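PDB 3OEP: urea carboxylase from Thermus thermophilus, which is of unknown function but resembles KipI-KipA, with cyclophilin-like domains, and may have hydrolase activity and bind ATP. Local coordinates for residues Pro90-Ala93 with Ser94-Leu98; Ala300-Gly304 with Glu305-Pro309; Trp478-Gly481 with Gln482-Pro485. All blocks are in the same frame, centred on the assembly; numbering follows the deposited sequence. Where two conformers were deposited one is given.

Interaction 1: residues Pro90-Ala93 with Ser94-Leu98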
ATOM      1  N   PRO A  90      29.685  -4.027 -15.020  1.00 19.41           N
ATOM      2  CA  PRO A  90      31.122  -3.716 -15.027  1.00 20.42           C
ATOM      3  C   PRO A  90      31.656  -3.156 -13.702  1.00 20.25           C
ATOM      4  O   PRO A  90      32.747  -3.537 -13.276  1.00 20.37           O
ATOM      5  CB  PRO A  90      31.252  -2.681 -16.151  1.00 21.39           C
ATOM      6  CG  PRO A  90      30.108  -2.955 -17.048  1.00 22.18           C
ATOM      7  CD  PRO A  90      28.987  -3.377 -16.146  1.00 19.69           C
ATOM      8  N   GLU A  91      30.893  -2.272 -13.063  1.00 19.97           N
ATOM      9  CA  GLU A  91      31.293  -1.680 -11.782  1.00 21.86           C
ATOM     10  C   GLU A  91      31.305  -2.707 -10.651  1.00 20.26           C
ATOM     11  O   GLU A  91      32.203  -2.700  -9.802  1.00 19.65           O
ATOM     12  CB  GLU A  91      30.355  -0.535 -11.406  1.00 23.19           C
ATOM     13  CG  GLU A  91      30.764   0.210 -10.146  1.00 29.40           C
ATOM     14  CD  GLU A  91      29.705   1.182  -9.677  1.00 34.22           C
ATOM     15  OE1 GLU A  91      29.267   2.021 -10.495  1.00 38.88           O
ATOM     16  OE2 GLU A  91      29.316   1.105  -8.491  1.00 33.55           O
ATOM     17  N   VAL A  92      30.290  -3.567 -10.618  1.00 17.46           N
ATOM     18  CA  VAL A  92      30.258  -4.653  -9.638  1.00 17.12           C
ATOM     19  C   VAL A  92      31.508  -5.537  -9.781  1.00 17.63           C
ATOM     20  O   VAL A  92      32.193  -5.822  -8.796  1.00 17.37           O
ATOM     21  CB  VAL A  92      28.974  -5.496  -9.790  1.00 16.99           C
ATOM     22  CG1 VAL A  92      29.029  -6.754  -8.931  1.00 16.99           C
ATOM     23  CG2 VAL A  92      27.754  -4.661  -9.439  1.00 17.70           C
ATOM     24  N   ALA A  93      31.803  -5.953 -11.010  1.00 16.65           N
ATOM     25  CA  ALA A  93      32.982  -6.789 -11.280  1.00 18.74           C
ATOM     26  C   ALA A  93      34.267  -6.119 -10.791  1.00 20.13           C
ATOM     27  O   ALA A  93      35.091  -6.754 -10.121  1.00 19.93           O
ATOM     28  CB  ALA A  93      33.083  -7.107 -12.771  1.00 18.74           C
ATOM     29  N   SER A  94      34.437  -4.841 -11.126  0.50 21.34           N
ATOM     30  CA  SER A  94      35.636  -4.087 -10.739  0.50 22.96           C
ATOM     31  C   SER A  94      35.788  -3.981  -9.228  0.50 23.08           C
ATOM     32  O   SER A  94      36.869  -4.229  -8.687  0.50 24.28           O
ATOM     33  CB  SER A  94      35.607  -2.677 -11.331  0.50 23.74           C
ATOM     34  OG  SER A  94      35.787  -2.707 -12.735  0.50 25.79           O
ATOM     35  N   ARG A  95      34.703  -3.614  -8.551  1.00 21.88           N
ATOM     36  CA  ARG A  95      34.731  -3.433  -7.102  1.00 21.47           C
ATOM     37  C   ARG A  95      34.990  -4.734  -6.333  1.00 19.86           C
ATOM     38  O   ARG A  95      35.476  -4.698  -5.207  1.00 19.61           O
ATOM     39  CB  ARG A  95      33.440  -2.764  -6.625  1.00 20.52           C
ATOM     40  CG  ARG A  95      33.322  -1.320  -7.100  1.00 23.75           C
ATOM     41  CD  ARG A  95      31.968  -0.739  -6.815  1.00 28.01           C
ATOM     42  NE  ARG A  95      31.672  -0.716  -5.386  1.00 30.88           N
ATOM     43  CZ  ARG A  95      30.505  -0.341  -4.869  1.00 33.62           C
ATOM     44  NH1 ARG A  95      29.513   0.057  -5.661  1.00 35.76           N
ATOM     45  NH2 ARG A  95      30.332  -0.355  -3.554  1.00 35.74           N
ATOM     46  N   LEU A  96      34.690  -5.874  -6.953  1.00 18.65           N
ATOM     47  CA  LEU A  96      34.861  -7.177  -6.305  1.00 17.85           C
ATOM     48  C   LEU A  96      36.103  -7.931  -6.774  1.00 18.34           C
ATOM     49  O   LEU A  96      36.377  -9.027  -6.280  1.00 19.07           O
ATOM     50  CB  LEU A  96      33.620  -8.045  -6.538  1.00 16.06           C
ATOM     51  CG  LEU A  96      32.344  -7.558  -5.847  1.00 19.18           C
ATOM     52  CD1 LEU A  96      31.141  -8.335  -6.352  1.00 17.74           C
ATOM     53  CD2 LEU A  96      32.473  -7.661  -4.321  1.00 21.07           C
ATOM     54  N   GLY A  97      36.854  -7.348  -7.709  1.00 19.81           N
ATOM     55  CA  GLY A  97      38.049  -7.981  -8.253  1.00 19.25           C
ATOM     56  C   GLY A  97      37.739  -9.178  -9.130  1.00 19.44           C
ATOM     57  O   GLY A  97      38.553 -10.093  -9.251  1.00 20.02           O
ATOM     58  N   LEU A  98      36.565  -9.160  -9.756  1.00 17.74           N
ATOM     59  CA  LEU A  98      36.075 -10.290 -10.545  1.00 18.18           C
ATOM     60  C   LEU A  98      36.019  -9.948 -12.029  1.00 18.54           C
ATOM     61  O   LEU A  98      35.866  -8.784 -12.404  1.00 20.37           O
ATOM     62  CB  LEU A  98      34.666 -10.664 -10.084  1.00 18.08           C
ATOM     63  CG  LEU A  98      34.498 -11.185  -8.660  1.00 18.64           C
ATOM     64  CD1 LEU A  98      33.023 -11.176  -8.252  1.00 15.02           C
ATOM     65  CD2 LEU A  98      35.086 -12.579  -8.546  1.00 20.61           C
TER
HETATM   66  O   HOH W   1      34.683  -4.367 -15.025  1.00 18.37           O
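E91 turns CG away from its backbone N (chi1 -175°) and stays extended, while R95 one turn later bends at chi3 (61°); with these torsions the two chains lie side by side, pointing the same way, on the last turns of helix 89-96, which closes in a Schellman motif. The carboxylate and guanidinium planes are turned about a third of a right angle apart. The i to i+4 salt bridge runs from R95 NH1 to E91 OE2 at 3.0 Å. OE2 is approached nearly along its C-O axis and lies near the guanidinium plane, at the edge of that group. A lysine in place of E91 would probably leave NH1 without its carboxylate mate and set two positive charges side by side. On the next flank V92 CG1 packs against L96 CD1 at 3.7 Å, and both side chains also touch L133. S94 N donates to P90 O at 3.0 Å, and a water donates to the same oxygen. G97, with positive phi, leaves helical geometry and turns the chain back. G97 N bonds to S94 O within the turn, and L98 N reaches A93 O at 2.8 Å with an N-H...O angle of 162°.

Interaction 2: residues Ala300-Gly304 with Glu305-Pro309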
ATOM      1  N   ALA A 300     -19.736  20.621  -1.878  1.00 18.85           N
ATOM      2  CA  ALA A 300     -20.252  20.168  -3.155  1.00 18.53           C
ATOM      3  C   ALA A 300     -21.121  21.269  -3.750  1.00 19.93           C
ATOM      4  O   ALA A 300     -21.765  22.031  -3.019  1.00 19.82           O
ATOM      5  CB  ALA A 300     -21.041  18.868  -2.992  1.00 18.00           C
ATOM      6  N   LEU A 301     -21.115  21.351  -5.078  1.00 19.35           N
ATOM      7  CA  LEU A 301     -21.860  22.372  -5.812  0.50 19.92           C
ATOM      8  C   LEU A 301     -22.777  21.691  -6.809  1.00 19.66           C
ATOM      9  O   LEU A 301     -22.310  20.970  -7.693  1.00 16.88           O
ATOM     10  CB  LEU A 301     -20.919  23.309  -6.573  0.50 21.31           C
ATOM     11  CG  LEU A 301     -19.997  24.226  -5.778  0.50 22.90           C
ATOM     12  CD1 LEU A 301     -19.166  25.067  -6.738  0.50 24.01           C
ATOM     13  CD2 LEU A 301     -20.792  25.111  -4.847  0.50 21.56           C
ATOM     14  N   LEU A 302     -24.083  21.920  -6.672  1.00 19.62           N
ATOM     15  CA  LEU A 302     -25.061  21.304  -7.559  1.00 20.72           C
ATOM     16  C   LEU A 302     -26.189  22.289  -7.823  1.00 24.11           C
ATOM     17  O   LEU A 302     -26.819  22.771  -6.883  1.00 22.80           O
ATOM     18  CB  LEU A 302     -25.619  20.026  -6.928  1.00 20.97           C
ATOM     19  CG  LEU A 302     -26.662  19.262  -7.748  1.00 23.51           C
ATOM     20  CD1 LEU A 302     -26.049  18.757  -9.042  1.00 20.43           C
ATOM     21  CD2 LEU A 302     -27.252  18.111  -6.935  1.00 23.58           C
ATOM     22  N   GLU A 303     -26.426  22.582  -9.102  1.00 25.72           N
ATOM     23  CA  GLU A 303     -27.508  23.486  -9.524  1.00 29.51           C
ATOM     24  C   GLU A 303     -27.469  24.828  -8.783  1.00 30.86           C
ATOM     25  O   GLU A 303     -28.509  25.368  -8.394  1.00 32.14           O
ATOM     26  CB  GLU A 303     -28.871  22.806  -9.346  1.00 30.07           C
ATOM     27  CG  GLU A 303     -29.050  21.547 -10.190  1.00 32.84           C
ATOM     28  CD  GLU A 303     -30.416  20.918 -10.018  1.00 35.95           C
ATOM     29  OE1 GLU A 303     -30.592  20.118  -9.074  1.00 43.23           O
ATOM     30  OE2 GLU A 303     -31.314  21.218 -10.832  1.00 40.77           O
ATOM     31  N   GLY A 304     -26.260  25.347  -8.584  1.00 31.83           N
ATOM     32  CA  GLY A 304     -26.058  26.639  -7.933  1.00 33.26           C
ATOM     33  C   GLY A 304     -25.985  26.619  -6.413  1.00 33.86           C
ATOM     34  O   GLY A 304     -25.578  27.616  -5.810  1.00 36.18           O
ATOM     35  N   GLU A 305     -26.372  25.500  -5.794  1.00 30.17           N
ATOM     36  CA  GLU A 305     -26.422  25.386  -4.334  1.00 30.02           C
ATOM     37  C   GLU A 305     -25.148  24.749  -3.795  1.00 26.89           C
ATOM     38  O   GLU A 305     -24.606  23.839  -4.412  1.00 24.83           O
ATOM     39  CB  GLU A 305     -27.618  24.528  -3.900  1.00 30.10           C
ATOM     40  CG  GLU A 305     -28.974  24.967  -4.441  1.00 36.26           C
ATOM     41  CD  GLU A 305     -29.465  26.292  -3.875  1.00 42.20           C
ATOM     42  OE1 GLU A 305     -30.410  26.856  -4.462  1.00 48.37           O
ATOM     43  OE2 GLU A 305     -28.924  26.770  -2.854  1.00 45.98           O
ATOM     44  N   GLU A 306     -24.679  25.231  -2.645  1.00 25.46           N
ATOM     45  CA  GLU A 306     -23.577  24.592  -1.929  1.00 25.57           C
ATOM     46  C   GLU A 306     -24.131  23.516  -1.002  1.00 24.26           C
ATOM     47  O   GLU A 306     -25.129  23.741  -0.310  1.00 24.65           O
ATOM     48  CB  GLU A 306     -22.775  25.615  -1.112  1.00 27.41           C
ATOM     49  CG  GLU A 306     -21.801  26.435  -1.938  1.00 30.41           C
ATOM     50  CD  GLU A 306     -20.892  27.314  -1.096  1.00 37.55           C
ATOM     51  OE1 GLU A 306     -21.060  27.351   0.142  1.00 43.25           O
ATOM     52  OE2 GLU A 306     -20.001  27.966  -1.675  1.00 38.98           O
ATOM     53  N   ILE A 307     -23.472  22.356  -0.989  1.00 22.38           N
ATOM     54  CA  ILE A 307     -23.850  21.228  -0.138  1.00 21.87           C
ATOM     55  C   ILE A 307     -22.651  20.897   0.758  1.00 20.98           C
ATOM     56  O   ILE A 307     -21.641  20.378   0.272  1.00 21.67           O
ATOM     57  CB  ILE A 307     -24.239  19.992  -0.982  1.00 21.59           C
ATOM     58  CG1 ILE A 307     -25.402  20.328  -1.926  1.00 25.00           C
ATOM     59  CG2 ILE A 307     -24.614  18.808  -0.080  1.00 22.39           C
ATOM     60  CD1 ILE A 307     -25.718  19.235  -2.949  1.00 22.99           C
ATOM     61  N   PRO A 308     -22.743  21.217   2.060  1.00 21.15           N
ATOM     62  CA  PRO A 308     -21.633  20.882   2.951  1.00 21.31           C
ATOM     63  C   PRO A 308     -21.562  19.383   3.210  1.00 20.45           C
ATOM     64  O   PRO A 308     -22.561  18.682   3.031  1.00 19.21           O
ATOM     65  CB  PRO A 308     -21.954  21.652   4.235  1.00 24.36           C
ATOM     66  CG  PRO A 308     -23.412  21.884   4.200  1.00 25.87           C
ATOM     67  CD  PRO A 308     -23.809  21.960   2.758  1.00 23.65           C
ATOM     68  N   PRO A 309     -20.382  18.885   3.612  1.00 19.21           N
ATOM     69  CA  PRO A 309     -20.246  17.448   3.815  1.00 19.08           C
ATOM     70  C   PRO A 309     -21.106  16.951   4.970  1.00 19.56           C
ATOM     71  O   PRO A 309     -21.401  17.708   5.902  1.00 22.13           O
ATOM     72  CB  PRO A 309     -18.747  17.264   4.107  1.00 19.20           C
ATOM     73  CG  PRO A 309     -18.279  18.583   4.598  1.00 21.17           C
ATOM     74  CD  PRO A 309     -19.145  19.618   3.941  1.00 20.27           C
TER
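I307 N donates to A300 O at 2.7 Å, the shortest hydrogen bond between 300-304 and 305-309, and E306 CA adds a CA-H...O contact to the same oxygen at 3.3 Å. The N-H of I307 meets that carbonyl at 160°, and A300 N returns a bond to I307 O at 2.9 Å, which closes the antiparallel hydrogen-bonded pair. At the other end L302 N reaches E305 O in the carbonyl plane, whereas E305 N lies 54° out of the plane of L302 C=O at 3.0 Å, a geometry consistent with the tight turn. These four bonds define a two-residue beta hairpin: a type I' turn from L302 to E305 joins strand 298-302 to strand 305-307, the outermost strand of its antiparallel sheet within the chain. Any CB at G304, where phi is positive, would collide with the carbonyl oxygen of E303. L301 and E306, the non-hydrogen-bonded pair, stand side by side, with CD2 of L301, in one of its two modelled conformers, against E306 CG. The carboxylate of E306 goes on to salt bridges with R324 and R326. On the other face A300 CB meets I307 CB at 3.9 Å. I307 holds CG1 anti to its carbonyl carbon (chi1 -58°), which carries CD1 along the hairpin to L302 CB at 4.1 Å, beside F313.

Interaction 3: residues Trp478-Gly481 with Gln482-Pro485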
ATOM      1  N   TRP A 478      -7.304   8.786  11.005  1.00 16.65           N
ATOM      2  CA  TRP A 478      -8.219   9.530  10.126  1.00 16.60           C
ATOM      3  C   TRP A 478      -7.738  10.962   9.899  1.00 17.33           C
ATOM      4  O   TRP A 478      -7.917  11.522   8.817  1.00 17.00           O
ATOM      5  CB  TRP A 478      -9.658   9.527  10.675  1.00 19.15           C
ATOM      6  CG  TRP A 478      -9.860  10.396  11.887  1.00 20.40           C
ATOM      7  CD1 TRP A 478      -9.588  10.065  13.183  1.00 23.84           C
ATOM      8  CD2 TRP A 478     -10.372  11.738  11.916  1.00 22.07           C
ATOM      9  NE1 TRP A 478      -9.891  11.115  14.017  1.00 24.03           N
ATOM     10  CE2 TRP A 478     -10.372  12.155  13.265  1.00 21.99           C
ATOM     11  CE3 TRP A 478     -10.816  12.631  10.935  1.00 23.18           C
ATOM     12  CZ2 TRP A 478     -10.808  13.425  13.656  1.00 25.17           C
ATOM     13  CZ3 TRP A 478     -11.258  13.886  11.324  1.00 20.75           C
ATOM     14  CH2 TRP A 478     -11.250  14.272  12.673  1.00 21.27           C
ATOM     15  N   LEU A 479      -7.113  11.558  10.913  1.00 14.98           N
ATOM     16  CA  LEU A 479      -6.576  12.904  10.781  1.00 15.46           C
ATOM     17  C   LEU A 479      -5.523  12.968   9.685  1.00 15.42           C
ATOM     18  O   LEU A 479      -5.493  13.921   8.909  1.00 16.57           O
ATOM     19  CB  LEU A 479      -5.984  13.393  12.106  1.00 16.42           C
ATOM     20  CG  LEU A 479      -6.970  13.631  13.248  1.00 18.92           C
ATOM     21  CD1 LEU A 479      -6.205  13.787  14.558  1.00 22.24           C
ATOM     22  CD2 LEU A 479      -7.833  14.854  12.983  1.00 20.88           C
ATOM     23  N   LEU A 480      -4.672  11.950   9.608  1.00 14.61           N
ATOM     24  CA  LEU A 480      -3.611  11.936   8.603  1.00 16.02           C
ATOM     25  C   LEU A 480      -4.147  11.707   7.193  1.00 15.79           C
ATOM     26  O   LEU A 480      -3.480  12.049   6.209  1.00 17.11           O
ATOM     27  CB  LEU A 480      -2.538  10.918   8.964  1.00 16.52           C
ATOM     28  CG  LEU A 480      -1.823  11.258  10.273  1.00 20.01           C
ATOM     29  CD1 LEU A 480      -0.760  10.221  10.587  1.00 22.16           C
ATOM     30  CD2 LEU A 480      -1.217  12.677  10.222  1.00 20.31           C
ATOM     31  N   GLY A 481      -5.355  11.148   7.101  1.00 14.85           N
ATOM     32  CA  GLY A 481      -6.105  11.115   5.850  1.00 15.64           C
ATOM     33  C   GLY A 481      -6.504  12.501   5.359  1.00 16.44           C
ATOM     34  O   GLY A 481      -6.903  12.659   4.207  1.00 18.35           O
ATOM     35  N   GLN A 482      -6.402  13.503   6.234  1.00 14.20           N
ATOM     36  CA  GLN A 482      -6.756  14.882   5.907  1.00 13.96           C
ATOM     37  C   GLN A 482      -5.551  15.819   6.017  1.00 14.38           C
ATOM     38  O   GLN A 482      -5.711  17.042   6.019  1.00 16.12           O
ATOM     39  CB  GLN A 482      -7.871  15.352   6.838  1.00 15.14           C
ATOM     40  CG  GLN A 482      -9.172  14.564   6.673  1.00 15.61           C
ATOM     41  CD  GLN A 482      -9.803  14.754   5.308  1.00 16.02           C
ATOM     42  OE1 GLN A 482      -9.500  15.717   4.594  1.00 15.76           O
ATOM     43  NE2 GLN A 482     -10.713  13.853   4.946  1.00 14.25           N
ATOM     44  N   ALA A 483      -4.352  15.242   6.074  1.00 14.17           N
ATOM     45  CA  ALA A 483      -3.126  16.027   6.198  1.00 15.61           C
ATOM     46  C   ALA A 483      -2.831  16.777   4.901  1.00 16.14           C
ATOM     47  O   ALA A 483      -3.127  16.289   3.804  1.00 16.94           O
ATOM     48  CB  ALA A 483      -1.953  15.122   6.556  1.00 15.64           C
ATOM     49  N   ARG A 484      -2.272  17.973   5.046  1.00 15.45           N
ATOM     50  CA  ARG A 484      -1.761  18.746   3.924  1.00 16.18           C
ATOM     51  C   ARG A 484      -0.522  19.512   4.380  1.00 15.12           C
ATOM     52  O   ARG A 484      -0.327  19.709   5.581  1.00 13.97           O
ATOM     53  CB  ARG A 484      -2.834  19.695   3.396  1.00 18.96           C
ATOM     54  CG  ARG A 484      -3.486  20.574   4.438  1.00 20.46           C
ATOM     55  CD  ARG A 484      -4.706  21.297   3.854  1.00 28.26           C
ATOM     56  NE  ARG A 484      -4.342  22.235   2.788  1.00 26.27           N
ATOM     57  CZ  ARG A 484      -5.196  22.787   1.927  1.00 30.90           C
ATOM     58  NH1 ARG A 484      -6.498  22.495   1.967  1.00 30.56           N
ATOM     59  NH2 ARG A 484      -4.744  23.636   1.005  1.00 30.90           N
ATOM     60  N   PRO A 485       0.333  19.934   3.428  1.00 15.91           N
ATOM     61  CA  PRO A 485       1.538  20.678   3.792  1.00 16.50           C
ATOM     62  C   PRO A 485       1.253  21.864   4.706  1.00 15.47           C
ATOM     63  O   PRO A 485       0.311  22.619   4.455  1.00 18.26           O
ATOM     64  CB  PRO A 485       2.070  21.160   2.437  1.00 16.24           C
ATOM     65  CG  PRO A 485       1.615  20.134   1.484  1.00 17.88           C
ATOM     66  CD  PRO A 485       0.247  19.723   1.971  1.00 18.05           C
TER
HETATM   67  O   HOH W   2      -3.914  13.785   2.842  1.00 24.34           O
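W478, L479 and L480 make up most of the short, weakly bonded helix 477-480, which runs out through Q482 and A483 into the loop before strand 488-492. W478 O accepts a weak bond from G481 N at 3.1 Å, and one face of the W478 indole is covered by L479 CD2, 3.3 Å above the plane and offset toward the rim. R384 forms a cation-pi contact with the same ring. L479 O receives Q482 N at 2.9 Å, but the donor stands 58° out of the carbonyl plane rather than on a lone pair; this is the i to i+3 geometry of a tightening last turn. L480 opens a type I beta turn ending at A483, whose N gives L480 O a weak bond of 3.3 Å. L480 CD2 approaches A483 CB loosely, at 4.5 Å, and both residues touch V423. At G481 a CB would press on W478 O. The Q482 side chain, with CG anti to its carbonyl carbon (chi1 -63°) and a second bend at chi2 (-65°), folds back beside the peptide of G481, bringing Q482 CD to 3.7 Å from G481 O. Its amide is taken up on both ends: NE2 donates to D254 and to the backbone O of R331, and OE1 accepts from V330 N. A water lies 2.8 Å from A483 O, and R331 NE bonds G481 O. The buried amide of Q482 thus has its polar atoms satisfied, and these three bonds fix its rotation and tie the turn to D254 and the 330-331 backbone.

In the fold
The three contacts follow one another along the chain without overlapping. Interaction 1 belongs to the carboxyltransferase C and D part of the chain, whereas interactions 2 and 3 share the A and B part. Interactions 1 and 2 sit on opposite sides of the chain's centre, their own centres 64 Å apart; the centres of interactions 1 and 3 are about 46 Å apart. Interaction 3 lies deeper, with its centre about 17 Å from that of the chain, against 36 Å and 33 Å for interactions 1 and 2. Interactions 2 and 3 come within about 9 Å at their nearest atoms but do not touch. None of the three can be assigned to an established active site; all are local chain-turning elements.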